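Local atomic coordinates of putative modulator of DNA gyrase (PDB entry 1VPB), a protein that is of unproven function but may act as a metallopeptidase, as proposed for the PmbA/TldD family, and possibly modulates DNA gyrase. Residues Leu126-Ala131 against Ser213-Asn218; Arg158-Gly163 against Asp195-Gly200; Met249-Met254 against Leu441-Val446; Ser257-Pro262 against Thr375-Gly380. One frame throughout, in Å; residues are numbered along the deposited sequence.

How the interactions relate
The four contacts fall into two groups. Interactions 1 and 2 both reach the six-stranded antiparallel sheet: interaction 2 joins the strands 159-177 and 181-198 at the open end of their hairpin, and interaction 1 fastens a loop just beyond the neighbouring strand 207-214, their centres about 32 Å apart. Interactions 3 and 4 share the mixed sheet of the C-terminal part. Their centres are about 11 Å apart and they touch, Met-249 CE lying 3.6 Å from Leu-259 CD1, so that one leucine serves both. Nearest atoms of interactions 1 and 3 remain about 9 Å apart. Beside Leu-128, in interaction 1, sits an ethanediol, probably from the crystallisation liquor.

Interaction 1 (Leu126-Ala131 against Ser213-Asn218); sequences LKLYDA and SSLYMN
Asp-130 and Tyr-216 bring two irregular backbones together, their CA atoms 5.3 Å apart, where the loop 126-131 passes the chain just beyond the end of strand 207-214. With no strand pairing here, side chains do the joining. Asp-130 holds CG anti to its backbone N (chi1 180°), and this carries OD2 to Met-217 N, 3.0 Å away. The bond is nearly straight at 167°, although the N-H arrives from above the carboxylate plane. The same OD2 also takes a hydrogen bond from a water at 2.8 Å, and that water in turn accepts from Asn-218 N. One short acidic side chain thus serves two consecutive backbone amides, Met-217 N directly and Asn-218 N through the water, which suits an aspartate in a buried place. Its other oxygen, OD1, is bonded to Lys-132 N.

The Tyr-216 ring lies aslant across the Asp-130 side chain, ring and carboxylate planes 32° apart, with Asp-130 CG 3.7 Å from Tyr-216 CD2 and Asp-130 N over one ring face. At the far end Tyr-216 OH donates to Lys-127 O at 2.6 Å. That oxygen lies in the ring plane, yet the hydroxyl stands above the carbonyl plane. Leu-128 and Leu-215 lie side by side, CD2 to CD1 3.7 Å. Thr-188 OG1, on strand 181-198, is hydrogen-bonded to both Leu-215 O and Asp-130 N. The result is a loop fastened beyond strand 207-214, at the edge of this chain's antiparallel sheet.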
# COMPACT_ATOMS: atom_id res chain seq x y z
N LEU A 126 7.71 28.30 12.39
CA LEU A 126 8.13 27.76 11.10
C LEU A 126 7.09 28.08 9.99
O LEU A 126 7.39 27.85 8.82
CB LEU A 126 8.34 26.24 11.15
CG LEU A 126 9.53 25.81 12.01
CD1 LEU A 126 9.56 24.35 12.33
CD2 LEU A 126 10.88 26.19 11.42
N LYS A 127 5.90 28.53 10.37
CA LYS A 127 4.89 29.04 9.43
C LYS A 127 4.49 27.98 8.41
O LYS A 127 4.50 28.22 7.20
CB LYS A 127 5.43 30.29 8.70
CG LYS A 127 5.62 31.44 9.69
CD LYS A 127 6.00 32.72 9.02
CE LYS A 127 6.18 33.80 10.06
NZ LYS A 127 6.65 35.10 9.41
N LEU A 128 4.21 26.77 8.91
CA LEU A 128 3.95 25.67 7.99
C LEU A 128 2.46 25.46 7.75
O LEU A 128 2.06 24.54 6.99
CB LEU A 128 4.54 24.38 8.55
CG LEU A 128 6.04 24.46 8.92
CD1 LEU A 128 6.44 23.21 9.68
CD2 LEU A 128 6.85 24.63 7.74
N TYR A 129 1.63 26.31 8.36
CA TYR A 129 0.20 26.24 8.25
C TYR A 129 -0.37 27.51 7.59
O TYR A 129 -0.23 28.60 8.14
CB TYR A 129 -0.46 26.06 9.63
CG TYR A 129 -1.96 25.79 9.58
CD1 TYR A 129 -2.88 26.80 9.35
CD2 TYR A 129 -2.47 24.49 9.70
CE1 TYR A 129 -4.23 26.54 9.26
CE2 TYR A 129 -3.83 24.23 9.59
CZ TYR A 129 -4.71 25.25 9.38
OH TYR A 129 -6.10 25.00 9.27
N ASP A 130 -1.04 27.32 6.46
CA ASP A 130 -1.73 28.42 5.72
C ASP A 130 -3.04 28.76 6.41
O ASP A 130 -4.03 28.03 6.37
CB ASP A 130 -1.91 27.93 4.30
CG ASP A 130 -2.60 28.93 3.42
OD1 ASP A 130 -2.81 30.08 3.90
OD2 ASP A 130 -2.94 28.62 2.26
N ALA A 131 -3.09 29.93 7.04
CA ALA A 131 -4.27 30.32 7.78
C ALA A 131 -5.54 30.46 6.91
O ALA A 131 -6.65 30.41 7.43
CB ALA A 131 -3.99 31.66 8.42
N SER A 213 3.27 21.30 -5.75
CA SER A 213 2.74 21.38 -4.39
C SER A 213 3.28 22.56 -3.61
O SER A 213 4.28 23.18 -3.99
CB SER A 213 2.94 20.03 -3.65
OG SER A 213 4.31 19.78 -3.43
N SER A 214 2.59 22.90 -2.53
CA SER A 214 3.00 23.99 -1.66
C SER A 214 2.30 23.86 -0.31
O SER A 214 1.22 23.26 -0.23
CB SER A 214 2.61 25.35 -2.25
OG SER A 214 3.10 26.42 -1.44
N LEU A 215 2.87 24.50 0.71
CA LEU A 215 2.25 24.57 2.00
C LEU A 215 1.13 25.65 1.97
O LEU A 215 0.27 25.67 2.85
CB LEU A 215 3.31 24.93 3.03
CG LEU A 215 4.46 23.94 3.23
CD1 LEU A 215 5.32 24.41 4.41
CD2 LEU A 215 3.93 22.60 3.57
N TYR A 216 1.21 26.61 1.00
CA TYR A 216 0.27 27.74 0.90
C TYR A 216 -0.46 27.80 -0.46
O TYR A 216 0.16 27.65 -1.49
CB TYR A 216 1.06 29.06 1.02
CG TYR A 216 1.55 29.32 2.42
CD1 TYR A 216 2.63 28.64 2.94
CD2 TYR A 216 0.85 30.12 3.26
CE1 TYR A 216 3.05 28.86 4.25
CE2 TYR A 216 1.26 30.36 4.57
CZ TYR A 216 2.34 29.69 5.06
OH TYR A 216 2.74 29.93 6.37
N MET A 217 -1.77 27.96 -0.43
CA MET A 217 -2.59 28.00 -1.67
C MET A 217 -2.09 29.11 -2.55
O MET A 217 -1.96 28.95 -3.79
CB MET A 217 -4.07 28.17 -1.34
CG MET A 217 -4.95 28.31 -2.59
SD MET A 217 -4.87 26.88 -3.69
CE MET A 217 -6.22 26.05 -3.00
N ASN A 218 -1.78 30.24 -1.92
CA ASN A 218 -1.32 31.40 -2.68
C ASN A 218 -0.01 31.14 -3.44
O ASN A 218 0.19 31.70 -4.50
CB ASN A 218 -1.14 32.60 -1.75
CG ASN A 218 -0.95 33.89 -2.52
OD1 ASN A 218 0.12 34.47 -2.48
ND2 ASN A 218 -1.97 34.31 -3.25
O HOH W 1 -2.84 31.01 0.82

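Interaction 2 (Arg158-Gly163 against Asp195-Gly200); sequences RIISVG and DITIRG
Ile-160 is the bump in this ladder: it is the extra residue that, with Ser-161, faces the single Thr-197. Both amides converge on Thr-197 O, Ile-160 N at 2.7 Å and Ser-161 N at 3.2 Å. The displaced isoleucine folds back over the partner strand, with CD1 lying 3.5 Å from Ile-198 C, so its branch covers the backbone there. Beyond the bulge regular antiparallel pairing resumes. Val-162 and Ile-196 project from one face, CG1 to CG1 4.3 Å, and Ile-196 also fits against Ala-229 and Leu-230 of helix 225-234, where branched aliphatic chains are well suited to a buried face.

On the other face the hollow over Gly-163 is filled by Asp-195, whose CG stands between its own N and carbonyl carbon (chi1 63°). This brings OD1 to 3.7 Å from Gly-163 CA, where a side chain on the glycine would collide. OD1 also forms a salt bridge with Arg-52. Were Asp-195 replaced by an alanine, Arg-52 would probably lose that charged mate and the Gly-163 backbone be less covered. The whole is a classic beta bulge near the open end of the long hairpin 159-177/181-198.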
# COMPACT_ATOMS: atom_id res chain seq x y z
N ARG A 158 -2.69 12.19 -30.78
CA ARG A 158 -2.27 10.95 -30.16
C ARG A 158 -2.85 10.76 -28.76
O ARG A 158 -2.83 9.64 -28.24
CB ARG A 158 -0.76 10.83 -30.19
CG ARG A 158 -0.29 10.62 -31.61
CD ARG A 158 1.17 10.87 -31.82
NE ARG A 158 1.53 12.26 -31.55
CZ ARG A 158 2.65 12.83 -31.98
NH1 ARG A 158 3.53 12.15 -32.72
NH2 ARG A 158 2.89 14.10 -31.65
N ILE A 159 -3.41 11.81 -28.17
CA ILE A 159 -3.80 11.71 -26.76
C ILE A 159 -4.95 10.72 -26.55
O ILE A 159 -5.97 10.81 -27.22
CB ILE A 159 -4.24 13.08 -26.18
CG1 ILE A 159 -3.08 14.09 -26.13
CG2 ILE A 159 -4.88 12.88 -24.80
CD1 ILE A 159 -3.54 15.51 -25.68
N ILE A 160 -4.81 9.83 -25.57
CA ILE A 160 -5.86 8.88 -25.23
C ILE A 160 -6.69 9.36 -24.02
O ILE A 160 -7.91 9.31 -24.05
CB ILE A 160 -5.22 7.51 -24.95
CG1 ILE A 160 -4.73 6.92 -26.28
CG2 ILE A 160 -6.22 6.56 -24.27
CD1 ILE A 160 -3.95 5.66 -26.12
N SER A 161 -6.01 9.82 -22.98
CA SER A 161 -6.68 10.25 -21.76
C SER A 161 -5.87 11.32 -21.05
O SER A 161 -4.64 11.23 -21.02
CB SER A 161 -6.83 9.05 -20.81
OG SER A 161 -7.56 9.41 -19.65
N VAL A 162 -6.58 12.32 -20.50
CA VAL A 162 -5.97 13.37 -19.67
C VAL A 162 -6.65 13.35 -18.30
O VAL A 162 -7.82 13.63 -18.20
CB VAL A 162 -6.17 14.77 -20.26
CG1 VAL A 162 -5.59 15.86 -19.33
CG2 VAL A 162 -5.57 14.85 -21.70
N GLY A 163 -5.89 12.97 -17.31
CA GLY A 163 -6.34 13.02 -15.92
C GLY A 163 -5.73 14.23 -15.23
O GLY A 163 -4.61 14.64 -15.53
N ASP A 195 -1.96 13.74 -15.44
CA ASP A 195 -1.41 12.49 -15.98
C ASP A 195 -2.04 12.28 -17.36
O ASP A 195 -3.26 12.42 -17.55
CB ASP A 195 -1.63 11.32 -15.02
CG ASP A 195 -3.07 11.03 -14.79
OD1 ASP A 195 -3.68 10.43 -15.71
OD2 ASP A 195 -3.69 11.36 -13.76
N ILE A 196 -1.21 11.97 -18.34
CA ILE A 196 -1.64 11.92 -19.71
C ILE A 196 -1.13 10.65 -20.34
O ILE A 196 0.01 10.30 -20.14
CB ILE A 196 -1.07 13.12 -20.49
CG1 ILE A 196 -1.54 14.42 -19.84
CG2 ILE A 196 -1.47 13.03 -21.97
CD1 ILE A 196 -1.08 15.68 -20.51
N THR A 197 -2.00 9.99 -21.08
CA THR A 197 -1.67 8.78 -21.81
C THR A 197 -1.88 9.01 -23.29
O THR A 197 -2.86 9.65 -23.70
CB THR A 197 -2.55 7.64 -21.30
OG1 THR A 197 -2.13 7.31 -19.96
CG2 THR A 197 -2.34 6.37 -22.11
N ILE A 198 -0.97 8.49 -24.11
CA ILE A 198 -1.05 8.68 -25.54
C ILE A 198 -0.87 7.39 -26.31
O ILE A 198 -0.43 6.38 -25.76
CB ILE A 198 -0.02 9.74 -26.03
CG1 ILE A 198 1.41 9.20 -25.99
CG2 ILE A 198 -0.15 11.04 -25.20
CD1 ILE A 198 2.42 10.14 -26.61
N ARG A 199 -1.23 7.45 -27.59
CA ARG A 199 -1.06 6.34 -28.53
C ARG A 199 0.39 6.32 -28.99
O ARG A 199 0.87 7.27 -29.61
CB ARG A 199 -1.97 6.53 -29.75
CG ARG A 199 -1.97 5.38 -30.76
CD ARG A 199 -2.68 5.70 -32.08
NE ARG A 199 -1.89 6.62 -32.92
CZ ARG A 199 -2.22 7.87 -33.24
NH1 ARG A 199 -3.36 8.43 -32.82
NH2 ARG A 199 -1.40 8.58 -34.01
N GLY A 200 1.09 5.23 -28.66
CA GLY A 200 2.46 5.03 -29.10
C GLY A 200 2.46 4.20 -30.38
O GLY A 200 1.49 4.23 -31.13

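Interaction 3 (Met249-Met254 against Leu441-Val446); sequences MVVDPM and LVFEGV
Met-249 and Phe-443 form an antiparallel hydrogen-bonded pair, with Met-249 N to Phe-443 O and Phe-443 N to Met-249 O both 2.9 Å and each donor in the carbonyl plane. Val-251 and Leu-441 repeat the pattern, with Val-251 N 2.9 Å from Leu-441 O. Between these pairs Val-250 and Val-442 make the non-hydrogen-bonded step, their CG2 atoms 4.3 Å apart on the face away from the phenyl ring.

On the ring's face of the sheet Met-249 and Phe-443 lie side by side. With chi1 at -179° the methionine chain stretches away from its own N, then bends at the sulfur, which sets CE 3.7 Å from Phe-443 CD2; a flexible thioether can follow a flat ring in this way. Val-251 CG2 meets the ring at its edge, 4.3 Å from CE2. After the corner at Glu-444 and Gly-445, Val-446 turns back toward the methionine, CG2 to Met-249 CB 4.0 Å.

Further out, Leu-259 of helix 256-265 and Leu-419 of helix 416-421 pack on Met-249 and Phe-443, and Trp-420 meets the phenyl edge-to-face. Backbone bonds from Val-250 to strand 370-378 and from Val-442 to strand 423-426 continue the sheet on both flanks. The chemistry divides cleanly: peptide groups are satisfied across this ladder or by the flanking strands, whereas the touching side chains are apolar, so cohesion beyond the backbone rests on close apolar contact.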
# COMPACT_ATOMS: atom_id res chain seq x y z
N MET A 249 26.19 10.12 -16.89
CA MET A 249 24.78 10.10 -16.54
C MET A 249 24.34 11.46 -16.00
O MET A 249 24.90 11.96 -15.03
CB MET A 249 24.48 9.01 -15.51
CG MET A 249 23.00 8.95 -15.16
SD MET A 249 22.44 7.61 -14.12
CE MET A 249 23.42 7.80 -12.66
N VAL A 250 23.33 12.05 -16.65
CA VAL A 250 22.69 13.26 -16.14
C VAL A 250 21.30 12.85 -15.59
O VAL A 250 20.58 12.08 -16.21
CB VAL A 250 22.57 14.36 -17.22
CG1 VAL A 250 21.98 15.64 -16.59
CG2 VAL A 250 23.93 14.66 -17.84
N VAL A 251 20.96 13.36 -14.41
CA VAL A 251 19.66 13.08 -13.80
C VAL A 251 18.93 14.37 -13.44
O VAL A 251 19.51 15.27 -12.85
CB VAL A 251 19.80 12.22 -12.54
CG1 VAL A 251 18.40 11.70 -12.09
CG2 VAL A 251 20.75 11.07 -12.78
N ASP A 252 17.65 14.45 -13.81
CA ASP A 252 16.87 15.67 -13.56
C ASP A 252 16.41 15.77 -12.13
O ASP A 252 16.57 14.82 -11.37
CB ASP A 252 15.73 15.80 -14.58
CG ASP A 252 14.70 14.69 -14.51
OD1 ASP A 252 14.56 14.04 -13.46
OD2 ASP A 252 13.99 14.45 -15.53
N PRO A 253 15.92 16.94 -11.72
CA PRO A 253 15.51 17.15 -10.37
C PRO A 253 14.25 16.35 -10.04
O PRO A 253 14.01 16.01 -8.89
CB PRO A 253 15.20 18.65 -10.34
CG PRO A 253 15.90 19.21 -11.44
CD PRO A 253 15.81 18.16 -12.52
N MET A 254 13.44 16.07 -11.04
CA MET A 254 12.28 15.21 -10.79
C MET A 254 12.77 13.83 -10.25
O MET A 254 12.04 13.23 -9.45
CB MET A 254 11.41 15.10 -12.06
CG MET A 254 10.07 14.45 -11.87
SD MET A 254 9.05 15.07 -10.47
CE MET A 254 8.48 16.66 -11.00
N LEU A 441 21.91 16.34 -11.38
CA LEU A 441 23.17 15.72 -11.05
C LEU A 441 23.89 15.16 -12.28
O LEU A 441 23.25 14.73 -13.23
CB LEU A 441 22.93 14.58 -10.09
CG LEU A 441 22.23 14.85 -8.79
CD1 LEU A 441 22.02 13.50 -8.13
CD2 LEU A 441 23.00 15.81 -7.90
N VAL A 442 25.22 15.20 -12.26
CA VAL A 442 26.01 14.64 -13.31
C VAL A 442 27.06 13.71 -12.71
O VAL A 442 27.80 14.10 -11.82
CB VAL A 442 26.78 15.72 -14.12
CG1 VAL A 442 27.52 15.07 -15.24
CG2 VAL A 442 25.81 16.82 -14.67
N PHE A 443 27.07 12.49 -13.22
CA PHE A 443 28.00 11.46 -12.77
C PHE A 443 28.82 11.00 -13.97
O PHE A 443 28.27 10.82 -15.06
CB PHE A 443 27.24 10.24 -12.26
CG PHE A 443 26.35 10.50 -11.11
CD1 PHE A 443 26.82 10.33 -9.78
CD2 PHE A 443 25.00 10.83 -11.27
CE1 PHE A 443 25.98 10.50 -8.70
CE2 PHE A 443 24.17 11.01 -10.16
CZ PHE A 443 24.66 10.84 -8.87
N GLU A 444 30.12 10.77 -13.79
CA GLU A 444 30.92 10.26 -14.88
C GLU A 444 31.13 8.76 -14.81
O GLU A 444 31.27 8.20 -13.73
CB GLU A 444 32.30 10.93 -14.89
CG GLU A 444 32.31 12.40 -15.25
CD GLU A 444 31.93 12.69 -16.68
OE1 GLU A 444 31.88 11.72 -17.49
OE2 GLU A 444 31.68 13.89 -16.99
N GLY A 445 31.21 8.13 -15.98
CA GLY A 445 31.65 6.74 -16.10
C GLY A 445 30.68 5.76 -15.47
O GLY A 445 31.06 4.94 -14.64
N VAL A 446 29.42 5.88 -15.86
CA VAL A 446 28.34 5.06 -15.30
C VAL A 446 27.99 3.98 -16.35
O VAL A 446 27.92 4.27 -17.54
CB VAL A 446 27.11 5.90 -14.97
CG1 VAL A 446 25.94 5.03 -14.50
CG2 VAL A 446 27.45 6.94 -13.90

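Interaction 4 (Ser257-Pro262 against Thr375-Gly380); sequences SRLLSP and TGFNGG
Arg-258 lies across the ring of Phe-377 where helix 256-265 packs against strand 370-378, a helix laid on the mixed sheet of the C-terminal part. The aliphatic part of the arginine does the covering: CD stands over one ring face, 3.8 Å from the ring centroid and 14° off its normal, a CH-pi contact, while CB lies 3.7 Å from Phe-377 CE2. A chi1 of -162° sets CG opposite the backbone N and sends the chain off the helix, to bend along the ring. Arginine fits because its methylenes can cover an aromatic face with the charge at the far end; phenylalanine fits because its flat, apolar ring offers them that broad face and its CZ end to Leu-259.

The guanidinium is nearly perpendicular to the ring, planes 87° apart, and its cation-pi attraction is at most weak at this length; Tyr-391 gives the charge a second aromatic partner. The Leu-259 and Phe-377 side chains cross at about a right angle, CG 3.8 Å from Phe-377 CZ. Cutting Phe-377 back to an alanine is likely to open a gap beneath the arginine methylenes, leaving Leu-259 without its partner on the strand. Arg-258 NH1 reaches Phe-377 CB at 3.6 Å, the methylene sitting at the guanidinium's edge.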
# COMPACT_ATOMS: atom_id res chain seq x y z
N SER A 257 16.67 12.67 -6.54
CA SER A 257 16.47 12.19 -5.17
C SER A 257 16.45 10.66 -5.10
O SER A 257 16.85 10.07 -4.06
CB SER A 257 15.18 12.75 -4.58
OG SER A 257 15.27 14.17 -4.55
N ARG A 258 15.98 10.02 -6.15
CA ARG A 258 15.91 8.55 -6.25
C ARG A 258 17.24 7.84 -5.99
O ARG A 258 17.29 6.88 -5.22
CB ARG A 258 15.35 8.12 -7.63
CG ARG A 258 14.82 6.63 -7.68
CD ARG A 258 15.80 5.46 -8.03
NE ARG A 258 15.44 4.24 -7.28
CZ ARG A 258 14.88 3.13 -7.77
NH1 ARG A 258 14.57 2.97 -9.07
NH2 ARG A 258 14.62 2.14 -6.93
N LEU A 259 18.32 8.31 -6.62
CA LEU A 259 19.63 7.70 -6.37
C LEU A 259 20.22 8.00 -4.98
O LEU A 259 21.09 7.25 -4.50
CB LEU A 259 20.61 8.17 -7.47
CG LEU A 259 20.27 7.66 -8.86
CD1 LEU A 259 21.16 8.38 -9.89
CD2 LEU A 259 20.48 6.13 -8.90
N LEU A 260 19.76 9.08 -4.33
CA LEU A 260 20.22 9.45 -3.03
C LEU A 260 19.52 8.67 -1.94
O LEU A 260 20.09 8.34 -0.89
CB LEU A 260 19.96 10.94 -2.76
CG LEU A 260 20.53 11.48 -1.48
CD1 LEU A 260 22.04 11.36 -1.38
CD2 LEU A 260 20.15 12.95 -1.35
N SER A 261 18.27 8.34 -2.22
CA SER A 261 17.40 7.66 -1.24
C SER A 261 18.04 6.43 -0.57
O SER A 261 18.04 6.35 0.63
CB SER A 261 16.08 7.28 -1.91
OG SER A 261 15.23 6.76 -0.93
N PRO A 262 18.61 5.48 -1.32
CA PRO A 262 19.23 4.33 -0.67
C PRO A 262 20.43 4.64 0.17
O PRO A 262 20.74 3.90 1.11
CB PRO A 262 19.58 3.41 -1.83
CG PRO A 262 19.50 4.19 -3.03
CD PRO A 262 18.61 5.35 -2.79
N THR A 375 15.36 10.55 -17.29
CA THR A 375 14.14 11.27 -16.94
C THR A 375 13.16 10.40 -16.19
O THR A 375 12.04 10.85 -15.87
CB THR A 375 13.46 11.80 -18.22
OG1 THR A 375 13.15 10.72 -19.13
CG2 THR A 375 14.39 12.70 -18.98
N GLY A 376 13.55 9.17 -15.92
CA GLY A 376 12.68 8.31 -15.14
C GLY A 376 13.31 6.97 -14.87
O GLY A 376 14.19 6.52 -15.60
N PHE A 377 12.86 6.34 -13.80
CA PHE A 377 13.37 5.05 -13.36
C PHE A 377 12.26 4.03 -13.44
O PHE A 377 11.15 4.32 -13.01
CB PHE A 377 13.86 5.15 -11.91
CG PHE A 377 15.14 5.84 -11.76
CD1 PHE A 377 16.33 5.18 -12.09
CD2 PHE A 377 15.21 7.14 -11.28
CE1 PHE A 377 17.53 5.81 -11.98
CE2 PHE A 377 16.41 7.78 -11.16
CZ PHE A 377 17.58 7.12 -11.50
N ASN A 378 12.56 2.84 -13.97
CA ASN A 378 11.58 1.78 -14.20
C ASN A 378 12.00 0.45 -13.57
O ASN A 378 12.51 -0.44 -14.25
CB ASN A 378 11.38 1.52 -15.70
CG ASN A 378 11.16 2.79 -16.49
OD1 ASN A 378 10.65 3.79 -15.97
ND2 ASN A 378 11.55 2.77 -17.77
N GLY A 379 11.76 0.31 -12.27
CA GLY A 379 12.02 -0.96 -11.60
C GLY A 379 13.49 -1.15 -11.32
O GLY A 379 14.32 -0.38 -11.80
N GLY A 380 13.81 -2.18 -10.55
CA GLY A 380 15.18 -2.42 -10.09
C GLY A 380 15.26 -2.33 -8.59
O GLY A 380 14.26 -2.12 -7.91